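PDB 6ACS: ditrans,polycis-undecaprenyl-diphosphate synthase ((2E,6E)-farnesyl-diphosphate specific) from Acinetobacter baumannii, which probably catalyses the sequential condensation of eight isopentenyl diphosphates with farnesyl diphosphate to give undecaprenyl diphosphate, the lipid carrier precursor for bacterial cell-wall polysaccharides. Local coordinates for residues 79-84 and 110-115; 94-99 and 124-129; 99-104 and 118-123. All coordinates share one frame; numbering follows the deposited sequence.

Contact 1: 79-84 and 110-115; sequences KLLEET and SHLVAL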
ATOM      1  N   LYS B  79       7.626 -22.125 -19.034  1.00 40.76           N
ATOM      2  CA  LYS B  79       6.967 -22.759 -20.172  1.00 40.99           C
ATOM      3  C   LYS B  79       5.452 -22.691 -20.029  1.00 41.02           C
ATOM      4  O   LYS B  79       4.731 -22.468 -21.013  1.00 41.09           O
ATOM      5  CB  LYS B  79       7.438 -24.208 -20.306  1.00 43.01           C
ATOM      6  CG  LYS B  79       6.860 -24.910 -21.516  1.00 55.50           C
ATOM      7  CD  LYS B  79       7.246 -24.161 -22.789  1.00 66.43           C
ATOM      8  CE  LYS B  79       6.242 -24.394 -23.910  1.00 73.12           C
ATOM      9  NZ  LYS B  79       6.679 -23.753 -25.186  1.00 75.74           N
ATOM     10  N   LEU B  80       4.950 -22.883 -18.810  1.00 41.01           N
ATOM     11  CA  LEU B  80       3.511 -22.805 -18.598  1.00 43.58           C
ATOM     12  C   LEU B  80       3.005 -21.404 -18.904  1.00 41.26           C
ATOM     13  O   LEU B  80       1.966 -21.236 -19.549  1.00 40.91           O
ATOM     14  CB  LEU B  80       3.175 -23.208 -17.165  1.00 45.38           C
ATOM     15  CG  LEU B  80       1.709 -23.467 -16.848  1.00 46.85           C
ATOM     16  CD1 LEU B  80       1.125 -24.503 -17.804  1.00 41.54           C
ATOM     17  CD2 LEU B  80       1.589 -23.936 -15.404  1.00 49.87           C
ATOM     18  N   LEU B  81       3.742 -20.389 -18.454  1.00 41.39           N
ATOM     19  CA  LEU B  81       3.373 -19.009 -18.750  1.00 40.31           C
ATOM     20  C   LEU B  81       3.357 -18.754 -20.252  1.00 40.36           C
ATOM     21  O   LEU B  81       2.414 -18.149 -20.777  1.00 40.70           O
ATOM     22  CB  LEU B  81       4.347 -18.056 -18.047  1.00 40.01           C
ATOM     23  CG  LEU B  81       4.169 -16.564 -18.295  1.00 42.14           C
ATOM     24  CD1 LEU B  81       2.797 -16.116 -17.811  1.00 43.28           C
ATOM     25  CD2 LEU B  81       5.273 -15.784 -17.579  1.00 40.04           C
ATOM     26  N   GLU B  82       4.382 -19.228 -20.963  1.00 40.43           N
ATOM     27  CA  GLU B  82       4.430 -19.027 -22.413  1.00 44.60           C
ATOM     28  C   GLU B  82       3.239 -19.685 -23.104  1.00 43.02           C
ATOM     29  O   GLU B  82       2.587 -19.082 -23.974  1.00 42.30           O
ATOM     30  CB  GLU B  82       5.743 -19.570 -22.977  1.00 45.87           C
ATOM     31  CG  GLU B  82       6.979 -18.821 -22.512  1.00 53.00           C
ATOM     32  CD  GLU B  82       8.269 -19.525 -22.896  1.00 59.49           C
ATOM     33  OE1 GLU B  82       8.203 -20.695 -23.324  1.00 60.48           O
ATOM     34  OE2 GLU B  82       9.348 -18.908 -22.770  1.00 61.92           O
ATOM     35  N   GLU B  83       2.941 -20.933 -22.734  1.00 43.84           N
ATOM     36  CA  GLU B  83       1.816 -21.632 -23.345  1.00 47.86           C
ATOM     37  C   GLU B  83       0.502 -20.936 -23.022  1.00 45.15           C
ATOM     38  O   GLU B  83      -0.410 -20.888 -23.856  1.00 43.97           O
ATOM     39  CB  GLU B  83       1.784 -23.086 -22.872  1.00 56.14           C
ATOM     40  CG  GLU B  83       1.137 -24.035 -23.854  1.00 68.33           C
ATOM     41  CD  GLU B  83       2.134 -25.007 -24.446  1.00 77.47           C
ATOM     42  OE1 GLU B  83       3.087 -25.392 -23.730  1.00 78.99           O
ATOM     43  OE2 GLU B  83       1.971 -25.380 -25.628  1.00 82.20           O
ATOM     44  N   THR B  84       0.387 -20.388 -21.812  1.00 43.15           N
ATOM     45  CA  THR B  84      -0.841 -19.703 -21.426  1.00 48.50           C
ATOM     46  C   THR B  84      -1.018 -18.398 -22.197  1.00 51.77           C
ATOM     47  O   THR B  84      -2.135 -18.061 -22.613  1.00 48.56           O
ATOM     48  CB  THR B  84      -0.835 -19.470 -19.916  1.00 54.76           C
ATOM     49  OG1 THR B  84      -0.654 -20.732 -19.247  1.00 52.19           O
ATOM     50  CG2 THR B  84      -2.141 -18.825 -19.464  1.00 55.82           C
ATOM     51  N   SER B 110      14.788 -14.992 -23.090  1.00 51.79           N
ATOM     52  CA  SER B 110      14.555 -14.106 -24.226  1.00 55.15           C
ATOM     53  C   SER B 110      13.302 -14.497 -25.002  1.00 53.91           C
ATOM     54  O   SER B 110      12.611 -13.622 -25.538  1.00 57.88           O
ATOM     55  CB  SER B 110      15.783 -14.083 -25.138  1.00 57.93           C
ATOM     56  OG  SER B 110      16.153 -15.390 -25.531  1.00 61.10           O
ATOM     57  N   HIS B 111      12.992 -15.794 -25.075  1.00 50.05           N
ATOM     58  CA  HIS B 111      11.802 -16.225 -25.805  1.00 54.81           C
ATOM     59  C   HIS B 111      10.530 -15.745 -25.110  1.00 50.55           C
ATOM     60  O   HIS B 111       9.559 -15.355 -25.772  1.00 47.54           O
ATOM     61  CB  HIS B 111      11.795 -17.744 -25.948  1.00 65.44           C
ATOM     62  CG  HIS B 111      10.741 -18.253 -26.880  1.00 78.42           C
ATOM     63  ND1 HIS B 111      10.858 -18.160 -28.253  1.00 83.32           N
ATOM     64  CD2 HIS B 111       9.545 -18.843 -26.644  1.00 80.37           C
ATOM     65  CE1 HIS B 111       9.787 -18.684 -28.820  1.00 83.70           C
ATOM     66  NE2 HIS B 111       8.974 -19.102 -27.867  1.00 82.01           N
ATOM     67  N   LEU B 112      10.519 -15.766 -23.775  1.00 48.88           N
ATOM     68  CA  LEU B 112       9.376 -15.240 -23.034  1.00 41.21           C
ATOM     69  C   LEU B 112       9.244 -13.736 -23.219  1.00 41.26           C
ATOM     70  O   LEU B 112       8.128 -13.219 -23.346  1.00 43.40           O
ATOM     71  CB  LEU B 112       9.503 -15.572 -21.547  1.00 41.53           C
ATOM     72  CG  LEU B 112       8.433 -14.958 -20.628  1.00 41.67           C
ATOM     73  CD1 LEU B 112       7.016 -15.350 -21.038  1.00 42.94           C
ATOM     74  CD2 LEU B 112       8.692 -15.318 -19.180  1.00 41.01           C
ATOM     75  N   VAL B 113      10.367 -13.013 -23.211  1.00 38.36           N
ATOM     76  CA  VAL B 113      10.320 -11.570 -23.425  1.00 39.93           C
ATOM     77  C   VAL B 113       9.746 -11.256 -24.801  1.00 38.33           C
ATOM     78  O   VAL B 113       8.882 -10.380 -24.952  1.00 38.44           O
ATOM     79  CB  VAL B 113      11.715 -10.949 -23.244  1.00 44.55           C
ATOM     80  CG1 VAL B 113      11.656  -9.456 -23.528  1.00 44.56           C
ATOM     81  CG2 VAL B 113      12.236 -11.227 -21.843  1.00 43.52           C
ATOM     82  N   ALA B 114      10.219 -11.972 -25.824  1.00 40.51           N
ATOM     83  CA  ALA B 114       9.707 -11.761 -27.174  1.00 41.98           C
ATOM     84  C   ALA B 114       8.219 -12.078 -27.250  1.00 41.19           C
ATOM     85  O   ALA B 114       7.457 -11.361 -27.911  1.00 38.26           O
ATOM     86  CB  ALA B 114      10.498 -12.611 -28.173  1.00 44.94           C
ATOM     87  N   LEU B 115       7.784 -13.140 -26.562  1.00 37.01           N
ATOM     88  CA  LEU B 115       6.371 -13.484 -26.569  1.00 37.82           C
ATOM     89  C   LEU B 115       5.534 -12.414 -25.878  1.00 37.18           C
ATOM     90  O   LEU B 115       4.439 -12.085 -26.346  1.00 38.91           O
ATOM     91  CB  LEU B 115       6.173 -14.842 -25.905  1.00 42.49           C
ATOM     92  CG  LEU B 115       4.741 -15.371 -25.820  1.00 50.02           C
ATOM     93  CD1 LEU B 115       4.073 -15.374 -27.194  1.00 53.82           C
ATOM     94  CD2 LEU B 115       4.748 -16.762 -25.222  1.00 50.45           C
TER

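Contact 2: 94-99 and 124-129; sequences KFNIAL and AHHEAM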
ATOM      1  N   LYS B  94     -11.042 -11.858 -29.133  1.00 59.10           N
ATOM      2  CA  LYS B  94     -12.492 -12.040 -29.092  1.00 59.97           C
ATOM      3  C   LYS B  94     -13.178 -11.007 -28.203  1.00 56.92           C
ATOM      4  O   LYS B  94     -14.249 -10.493 -28.550  1.00 52.94           O
ATOM      5  CB  LYS B  94     -12.837 -13.446 -28.606  1.00 65.87           C
ATOM      6  CG  LYS B  94     -14.338 -13.680 -28.462  1.00 71.82           C
ATOM      7  CD  LYS B  94     -14.661 -15.068 -27.922  1.00 77.47           C
ATOM      8  CE  LYS B  94     -16.166 -15.249 -27.743  1.00 81.03           C
ATOM      9  NZ  LYS B  94     -16.519 -16.605 -27.235  1.00 83.33           N
ATOM     10  N   PHE B  95     -12.595 -10.699 -27.042  1.00 53.22           N
ATOM     11  CA  PHE B  95     -13.251  -9.806 -26.095  1.00 54.14           C
ATOM     12  C   PHE B  95     -12.722  -8.373 -26.142  1.00 48.54           C
ATOM     13  O   PHE B  95     -13.126  -7.554 -25.312  1.00 43.33           O
ATOM     14  CB  PHE B  95     -13.129 -10.362 -24.673  1.00 59.48           C
ATOM     15  CG  PHE B  95     -13.929 -11.614 -24.443  1.00 66.44           C
ATOM     16  CD1 PHE B  95     -15.279 -11.544 -24.136  1.00 69.20           C
ATOM     17  CD2 PHE B  95     -13.330 -12.863 -24.532  1.00 69.23           C
ATOM     18  CE1 PHE B  95     -16.020 -12.695 -23.926  1.00 70.88           C
ATOM     19  CE2 PHE B  95     -14.064 -14.018 -24.322  1.00 71.30           C
ATOM     20  CZ  PHE B  95     -15.410 -13.933 -24.017  1.00 72.06           C
ATOM     21  N   ASN B  96     -11.861  -8.048 -27.109  1.00 38.29           N
ATOM     22  CA  ASN B  96     -11.315  -6.697 -27.272  1.00 41.65           C
ATOM     23  C   ASN B  96     -10.560  -6.258 -26.012  1.00 38.62           C
ATOM     24  O   ASN B  96     -10.733  -5.141 -25.509  1.00 39.91           O
ATOM     25  CB  ASN B  96     -12.415  -5.697 -27.639  1.00 45.60           C
ATOM     26  CG  ASN B  96     -11.864  -4.418 -28.253  1.00 53.77           C
ATOM     27  OD1 ASN B  96     -12.266  -3.314 -27.883  1.00 58.92           O
ATOM     28  ND2 ASN B  96     -10.937  -4.564 -29.191  1.00 56.58           N
ATOM     29  N   ILE B  97      -9.701  -7.155 -25.520  1.00 30.76           N
ATOM     30  CA  ILE B  97      -8.882  -6.945 -24.325  1.00 30.97           C
ATOM     31  C   ILE B  97      -7.437  -6.749 -24.757  1.00 32.96           C
ATOM     32  O   ILE B  97      -6.934  -7.497 -25.598  1.00 31.52           O
ATOM     33  CB  ILE B  97      -8.952  -8.140 -23.364  1.00 33.83           C
ATOM     34  CG1 ILE B  97     -10.377  -8.381 -22.893  1.00 39.45           C
ATOM     35  CG2 ILE B  97      -8.022  -7.911 -22.143  1.00 33.29           C
ATOM     36  CD1 ILE B  97     -10.528  -9.718 -22.235  1.00 38.37           C
ATOM     37  N   ALA B  98      -6.779  -5.746 -24.186  1.00 30.29           N
ATOM     38  CA  ALA B  98      -5.355  -5.516 -24.407  1.00 32.13           C
ATOM     39  C   ALA B  98      -4.564  -6.228 -23.320  1.00 33.74           C
ATOM     40  O   ALA B  98      -4.870  -6.083 -22.132  1.00 32.17           O
ATOM     41  CB  ALA B  98      -5.041  -4.019 -24.394  1.00 30.81           C
ATOM     42  N   LEU B  99      -3.537  -6.969 -23.722  1.00 31.11           N
ATOM     43  CA  LEU B  99      -2.674  -7.667 -22.780  1.00 30.34           C
ATOM     44  C   LEU B  99      -1.447  -6.824 -22.456  1.00 31.83           C
ATOM     45  O   LEU B  99      -0.832  -6.227 -23.348  1.00 34.03           O
ATOM     46  CB  LEU B  99      -2.243  -9.012 -23.365  1.00 36.88           C
ATOM     47  CG  LEU B  99      -1.617 -10.053 -22.445  0.51 36.07           C
ATOM     48  CD1 LEU B  99      -2.469 -10.262 -21.204  0.51 34.15           C
ATOM     49  CD2 LEU B  99      -1.453 -11.351 -23.212  0.51 36.62           C
ATOM     50  N   ALA B 124      -2.711  -4.458 -28.681  1.00 45.69           N
ATOM     51  CA  ALA B 124      -2.676  -3.056 -28.267  1.00 51.05           C
ATOM     52  C   ALA B 124      -3.890  -2.280 -28.769  1.00 56.68           C
ATOM     53  O   ALA B 124      -4.372  -1.365 -28.089  1.00 55.18           O
ATOM     54  CB  ALA B 124      -1.384  -2.399 -28.754  1.00 55.44           C
ATOM     55  N   HIS B 125      -4.382  -2.604 -29.970  1.00 62.55           N
ATOM     56  CA  HIS B 125      -5.510  -1.860 -30.526  1.00 69.31           C
ATOM     57  C   HIS B 125      -6.819  -2.169 -29.811  1.00 66.33           C
ATOM     58  O   HIS B 125      -7.783  -1.410 -29.957  1.00 62.80           O
ATOM     59  CB  HIS B 125      -5.649  -2.137 -32.024  1.00 75.37           C
ATOM     60  CG  HIS B 125      -4.662  -1.388 -32.865  1.00 84.61           C
ATOM     61  ND1 HIS B 125      -3.342  -1.769 -32.984  1.00 87.90           N
ATOM     62  CD2 HIS B 125      -4.799  -0.271 -33.617  1.00 87.65           C
ATOM     63  CE1 HIS B 125      -2.711  -0.922 -33.777  1.00 88.27           C
ATOM     64  NE2 HIS B 125      -3.571  -0.001 -34.173  1.00 88.56           N
ATOM     65  N   HIS B 126      -6.869  -3.255 -29.045  1.00 68.18           N
ATOM     66  CA  HIS B 126      -8.045  -3.558 -28.239  1.00 73.02           C
ATOM     67  C   HIS B 126      -8.204  -2.526 -27.127  1.00 73.75           C
ATOM     68  O   HIS B 126      -7.256  -2.231 -26.390  1.00 73.95           O
ATOM     69  CB  HIS B 126      -7.944  -4.969 -27.663  1.00 73.83           C
ATOM     70  CG  HIS B 126      -7.659  -6.022 -28.688  1.00 74.61           C
ATOM     71  ND1 HIS B 126      -7.047  -7.216 -28.376  1.00 74.92           N
ATOM     72  CD2 HIS B 126      -7.911  -6.063 -30.019  1.00 76.77           C
ATOM     73  CE1 HIS B 126      -6.927  -7.945 -29.472  1.00 77.59           C
ATOM     74  NE2 HIS B 126      -7.445  -7.270 -30.482  1.00 76.98           N
ATOM     75  N   GLU B 127      -9.406  -1.971 -27.010  1.00 69.47           N
ATOM     76  CA  GLU B 127      -9.623  -0.816 -26.155  1.00 67.26           C
ATOM     77  C   GLU B 127     -10.720  -0.997 -25.109  1.00 54.20           C
ATOM     78  O   GLU B 127     -11.055  -0.025 -24.426  1.00 55.65           O
ATOM     79  CB  GLU B 127      -9.931   0.398 -27.037  1.00 78.51           C
ATOM     80  CG  GLU B 127     -11.109   0.168 -27.975  1.00 87.68           C
ATOM     81  CD  GLU B 127     -12.433   0.614 -27.374  1.00 95.69           C
ATOM     82  OE1 GLU B 127     -12.411   1.417 -26.416  1.00 97.49           O
ATOM     83  OE2 GLU B 127     -13.492   0.147 -27.849  1.00 98.82           O
ATOM     84  N   ALA B 128     -11.274  -2.198 -24.923  1.00 43.72           N
ATOM     85  CA  ALA B 128     -12.351  -2.289 -23.941  1.00 38.64           C
ATOM     86  C   ALA B 128     -11.855  -2.524 -22.520  1.00 38.21           C
ATOM     87  O   ALA B 128     -12.486  -2.050 -21.568  1.00 38.35           O
ATOM     88  CB  ALA B 128     -13.318  -3.417 -24.305  1.00 39.88           C
ATOM     89  N   MET B 129     -10.743  -3.228 -22.357  1.00 31.99           N
ATOM     90  CA  MET B 129     -10.219  -3.520 -21.029  1.00 26.51           C
ATOM     91  C   MET B 129      -8.754  -3.870 -21.194  1.00 26.91           C
ATOM     92  O   MET B 129      -8.345  -4.321 -22.263  1.00 30.77           O
ATOM     93  CB  MET B 129     -10.965  -4.671 -20.351  1.00 30.06           C
ATOM     94  CG  MET B 129     -10.573  -4.873 -18.899  1.00 33.88           C
ATOM     95  SD  MET B 129     -11.471  -6.228 -18.114  1.00 39.02           S
ATOM     96  CE  MET B 129     -10.567  -7.654 -18.707  1.00 36.09           C
TER
HETATM   97  O   HOH W   1     -10.810  -2.722 -30.799  1.00 63.69           O

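Contact 3: 99-104 and 118-123; sequences LRFIGD and DAEQQT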
ATOM      1  N   LEU B  99      -3.537  -6.969 -23.722  1.00 31.11           N
ATOM      2  CA  LEU B  99      -2.674  -7.667 -22.780  1.00 30.34           C
ATOM      3  C   LEU B  99      -1.447  -6.824 -22.456  1.00 31.83           C
ATOM      4  O   LEU B  99      -0.832  -6.227 -23.348  1.00 34.03           O
ATOM      5  CB  LEU B  99      -2.243  -9.012 -23.365  1.00 36.88           C
ATOM      6  CG  LEU B  99      -1.617 -10.053 -22.445  0.51 36.07           C
ATOM      7  CD1 LEU B  99      -2.469 -10.262 -21.204  0.51 34.15           C
ATOM      8  CD2 LEU B  99      -1.453 -11.351 -23.212  0.51 36.62           C
ATOM      9  N   ARG B 100      -1.082  -6.794 -21.172  1.00 25.85           N
ATOM     10  CA  ARG B 100       0.085  -6.060 -20.708  1.00 27.89           C
ATOM     11  C   ARG B 100       0.819  -6.905 -19.675  1.00 23.05           C
ATOM     12  O   ARG B 100       0.221  -7.757 -19.015  1.00 27.51           O
ATOM     13  CB  ARG B 100      -0.344  -4.710 -20.110  1.00 32.31           C
ATOM     14  CG  ARG B 100       0.799  -3.772 -19.813  0.51 36.18           C
ATOM     15  CD  ARG B 100       0.328  -2.454 -19.195  0.51 35.61           C
ATOM     16  NE  ARG B 100      -0.546  -1.682 -20.072  0.51 35.24           N
ATOM     17  CZ  ARG B 100      -0.804  -0.387 -19.913  0.51 33.75           C
ATOM     18  NH1 ARG B 100      -0.245   0.284 -18.912  0.51 31.71           N
ATOM     19  NH2 ARG B 100      -1.620   0.238 -20.752  0.51 33.09           N
ATOM     20  N   PHE B 101       2.128  -6.683 -19.549  1.00 23.82           N
ATOM     21  CA  PHE B 101       2.921  -7.377 -18.547  1.00 25.59           C
ATOM     22  C   PHE B 101       3.683  -6.347 -17.731  1.00 27.90           C
ATOM     23  O   PHE B 101       4.168  -5.352 -18.281  1.00 25.73           O
ATOM     24  CB  PHE B 101       3.881  -8.373 -19.202  1.00 27.15           C
ATOM     25  CG  PHE B 101       3.180  -9.374 -20.061  1.00 25.24           C
ATOM     26  CD1 PHE B 101       2.960  -9.109 -21.404  1.00 27.42           C
ATOM     27  CD2 PHE B 101       2.677 -10.546 -19.507  1.00 26.36           C
ATOM     28  CE1 PHE B 101       2.283 -10.020 -22.204  1.00 31.76           C
ATOM     29  CE2 PHE B 101       1.991 -11.472 -20.305  1.00 27.54           C
ATOM     30  CZ  PHE B 101       1.797 -11.201 -21.649  1.00 31.71           C
ATOM     31  N   ILE B 102       3.736  -6.554 -16.415  1.00 23.96           N
ATOM     32  CA  ILE B 102       4.559  -5.695 -15.566  1.00 23.79           C
ATOM     33  C   ILE B 102       5.529  -6.566 -14.787  1.00 24.84           C
ATOM     34  O   ILE B 102       5.278  -7.752 -14.544  1.00 25.64           O
ATOM     35  CB  ILE B 102       3.740  -4.824 -14.595  1.00 23.77           C
ATOM     36  CG1 ILE B 102       2.860  -5.721 -13.725  1.00 23.80           C
ATOM     37  CG2 ILE B 102       2.919  -3.778 -15.378  1.00 25.50           C
ATOM     38  CD1 ILE B 102       2.002  -4.942 -12.714  1.00 25.85           C
ATOM     39  N   GLY B 103       6.654  -5.969 -14.411  1.00 24.63           N
ATOM     40  CA  GLY B 103       7.697  -6.671 -13.697  1.00 25.98           C
ATOM     41  C   GLY B 103       9.035  -6.532 -14.384  1.00 31.03           C
ATOM     42  O   GLY B 103       9.172  -5.918 -15.442  1.00 27.55           O
ATOM     43  N   ASP B 104      10.040  -7.115 -13.746  1.00 26.88           N
ATOM     44  CA  ASP B 104      11.415  -7.072 -14.216  1.00 31.27           C
ATOM     45  C   ASP B 104      11.564  -8.033 -15.379  1.00 34.94           C
ATOM     46  O   ASP B 104      11.264  -9.225 -15.246  1.00 36.72           O
ATOM     47  CB  ASP B 104      12.332  -7.444 -13.056  1.00 32.90           C
ATOM     48  CG  ASP B 104      13.810  -7.271 -13.363  1.00 38.64           C
ATOM     49  OD1 ASP B 104      14.216  -6.966 -14.509  1.00 40.63           O
ATOM     50  OD2 ASP B 104      14.580  -7.449 -12.398  1.00 41.70           O
ATOM     51  N   ASP B 118       5.273  -9.501 -28.276  1.00 44.21           N
ATOM     52  CA  ASP B 118       4.354  -9.853 -29.351  1.00 48.81           C
ATOM     53  C   ASP B 118       2.905  -9.806 -28.882  1.00 45.10           C
ATOM     54  O   ASP B 118       2.032  -9.316 -29.603  1.00 46.16           O
ATOM     55  CB  ASP B 118       4.700 -11.241 -29.894  1.00 55.34           C
ATOM     56  CG  ASP B 118       6.074 -11.296 -30.546  0.59 60.05           C
ATOM     57  OD1 ASP B 118       6.636 -10.226 -30.866  0.59 61.70           O
ATOM     58  OD2 ASP B 118       6.590 -12.418 -30.742  0.59 60.86           O
ATOM     59  N   ALA B 119       2.626 -10.313 -27.677  1.00 41.98           N
ATOM     60  CA  ALA B 119       1.259 -10.287 -27.164  1.00 36.81           C
ATOM     61  C   ALA B 119       0.780  -8.858 -26.950  1.00 34.87           C
ATOM     62  O   ALA B 119      -0.371  -8.514 -27.281  1.00 37.95           O
ATOM     63  CB  ALA B 119       1.166 -11.085 -25.859  1.00 32.78           C
ATOM     64  N   GLU B 120       1.643  -8.008 -26.387  1.00 35.91           N
ATOM     65  CA  GLU B 120       1.246  -6.620 -26.178  1.00 36.61           C
ATOM     66  C   GLU B 120       0.951  -5.927 -27.501  1.00 43.42           C
ATOM     67  O   GLU B 120      -0.077  -5.251 -27.632  1.00 44.90           O
ATOM     68  CB  GLU B 120       2.318  -5.864 -25.396  1.00 40.62           C
ATOM     69  CG  GLU B 120       2.430  -6.290 -23.941  1.00 43.30           C
ATOM     70  CD  GLU B 120       3.522  -5.542 -23.191  1.00 47.40           C
ATOM     71  OE1 GLU B 120       4.467  -5.069 -23.855  1.00 57.71           O
ATOM     72  OE2 GLU B 120       3.437  -5.425 -21.947  1.00 41.54           O
ATOM     73  N   GLN B 121       1.816  -6.117 -28.507  1.00 45.55           N
ATOM     74  CA  GLN B 121       1.594  -5.461 -29.795  1.00 51.22           C
ATOM     75  C   GLN B 121       0.376  -6.025 -30.516  1.00 51.24           C
ATOM     76  O   GLN B 121      -0.372  -5.278 -31.156  1.00 53.37           O
ATOM     77  CB  GLN B 121       2.831  -5.582 -30.685  1.00 59.97           C
ATOM     78  CG  GLN B 121       4.049  -4.821 -30.184  1.00 69.18           C
ATOM     79  CD  GLN B 121       5.329  -5.246 -30.887  1.00 77.76           C
ATOM     80  OE1 GLN B 121       5.301  -6.045 -31.830  1.00 80.36           O
ATOM     81  NE2 GLN B 121       6.458  -4.697 -30.445  1.00 79.08           N
ATOM     82  N   GLN B 122       0.146  -7.336 -30.414  1.00 51.33           N
ATOM     83  CA  GLN B 122      -0.986  -7.940 -31.101  1.00 53.70           C
ATOM     84  C   GLN B 122      -2.308  -7.496 -30.498  1.00 49.89           C
ATOM     85  O   GLN B 122      -3.324  -7.482 -31.198  1.00 50.31           O
ATOM     86  CB  GLN B 122      -0.891  -9.467 -31.048  1.00 57.97           C
ATOM     87  CG  GLN B 122       0.135 -10.096 -31.972  1.00 65.08           C
ATOM     88  CD  GLN B 122      -0.064 -11.593 -32.095  1.00 69.12           C
ATOM     89  OE1 GLN B 122      -1.164 -12.059 -32.391  1.00 72.99           O
ATOM     90  NE2 GLN B 122       0.999 -12.355 -31.868  1.00 69.60           N
ATOM     91  N   THR B 123      -2.324  -7.150 -29.207  1.00 46.19           N
ATOM     92  CA  THR B 123      -3.568  -6.769 -28.546  1.00 42.40           C
ATOM     93  C   THR B 123      -3.678  -5.272 -28.252  1.00 44.03           C
ATOM     94  O   THR B 123      -4.673  -4.843 -27.659  1.00 41.35           O
ATOM     95  CB  THR B 123      -3.729  -7.562 -27.247  1.00 38.79           C
ATOM     96  OG1 THR B 123      -2.638  -7.257 -26.370  1.00 34.83           O
ATOM     97  CG2 THR B 123      -3.734  -9.070 -27.539  1.00 37.48           C
TER
HETATM   98  O   HOH W   2      -1.388  -4.388 -25.186  1.00 40.84           O

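Contact 1: 79-84 and 110-115
With CG anti to its carbonyl carbon (chi1 -66°) and the chain extended beyond it, Glu82 reaches from helix 71-95 across to helix 110-123, while Leu112 and Leu115, both with CG anti to the backbone N, each bring one methyl group to it. The two helical segments run roughly parallel, their axes inclined by 24° and 10.4 Å apart at closest approach, so side chains rather than backbones fill the gap. On the side facing helix 110-123, the aliphatic part of Glu82 is touched by two leucine methyls: Leu112 CD1 lies 3.8 Å from Glu82 CG, and Leu115 CD2 packs 3.7 Å from Glu82 CB, close also to the Glu82 backbone carbonyl. Next to it, Leu81 and Leu112 meet at about a right angle through their methyl groups, CD2 of Leu81 to CD2 of Leu112 at 3.8 Å. Ile85, one turn further along helix 71-95, continues this apolar seam against both Leu112 and Leu115. The carboxylate comes to the first turn of the other helix, where OE2 of Glu82 lies 3.5 Å from the backbone N of Leu112. It also meets the His111 ring at its edge and in its plane, 3.9 Å from Glu82 OE2 to His111 CD2, with carboxylate and ring planes 71° apart. On its own helix, Lys79 NZ forms a long salt bridge of 3.9 Å with Glu82 OE1. A buried glutamate directed at the N-terminal end of a helix, with a lysine in the preceding turn, would probably be favoured as the anion, although no hydrogen bond joins the two segments.

Contact 2: 94-99 and 124-129
Asn96 faces the 126-128 turn closely, its backbone O accepting from Ala128 N at 3.0 Å and its side-chain OD1 from Glu127 N at 3.3 Å. The second bond is the less regular: Glu127 N stands well above the amide plane, at a C=O...N angle of only 99°. CG of Asn96 is anti to the backbone N (chi1 -161°), which brings the amide against residues 126-128, ND2 lying 3.4 Å from His126 CB, amide and imidazole planes 58° apart. His126 ND1 donates to Ile97 O at 2.8 Å; the acceptor lies in the ring plane, whereas the nitrogen sits above the carbonyl plane. Asn96 itself has positive phi and closes helix 71-95 with a Schellman motif, after which the chain enters edge strand 97-102 of the parallel sheet. There Ala98 N donates to Met129 O at 2.9 Å in a nearly straight bond, joining this strand to the start of strand 129-134. On the buried side Ile97 and Met129 lie side by side and point the same way, but their ends meet more loosely, CD1 of Ile97 to CE of Met129 at 4.1 Å; Ile97 also packs on Val46 and Val50 and Met129 on Cys49, all of helix 42-52. The outer side is sparser. The exposed Glu127 bends its chain back past Asn96 OD1, and a water modelled implausibly close to Asn96 ND2 makes any bridge to His125 O doubtful.

Contact 3: 99-104 and 118-123
Phe101 meets Ala119 in the first half of a beta-alpha-beta crossover, in which strand 97-102 leads through helix 110-123 to the parallel strand 129-134. Strand and helix run roughly antiparallel, with axes 7.1 Å apart. The Phe101 ring turns its edge to the methyl group of Ala119, which lies in the ring plane; in one of its two modelled conformers Leu99 also touches this methyl, CD2 to Ala119 CB at 3.7 Å. Ile85 of helix 71-95 packs against both Phe101 and Ala119, and so extends this apolar patch. With CG anti to the carbonyl carbon (chi1 -70°) and an extended chain, Glu120 crosses Phe101 obliquely, CG 3.8 Å from Phe101 CD1, with OE2 at the ring edge and carboxylate and ring planes 37° apart. OE2 takes the strand N-H of Phe101 at 3.0 Å through its anti lone pair; the same oxygen forms a salt bridge with Arg105, which also bonds to Phe101 O and so probably helps to fix the carboxylate. Arg100 points away from the helix and, in the conformer described, pairs with Asp177. At the other end of the contact, a water donates to both Leu99 O and Glu120 O, bridging strand and helix. Thr123 completes the junction: its OG1, set between the backbone N and the carbonyl carbon, donates to Ala119 O at 2.7 Å and accepts from Leu99 N at 2.8 Å, with an angle of 167° at the hydrogen.

In the fold
Helix 110-123 is held at both ends of its length, against helix 71-95 in contact 1 and against strand 97-102 in contact 3, and both contacts are buried. Contact 2 is only partly buried: it joins the helix-to-strand turn after helix 71-95 to the loop that leads into strand 129-134. The chemistry changes accordingly. Contact 1 packs leucines against a glutamate without a cross-segment hydrogen bond, contact 3 combines an apolar patch with two side-chain acceptors for strand N-H groups, and contact 2 relies on backbone and Asn96 and His126 hydrogen bonds, with a looser apolar pair. Contacts 2 and 3 share Leu99 and touch where Ala98 meets Thr123, whereas contacts 1 and 2 stay about 7 Å apart at their nearest atoms.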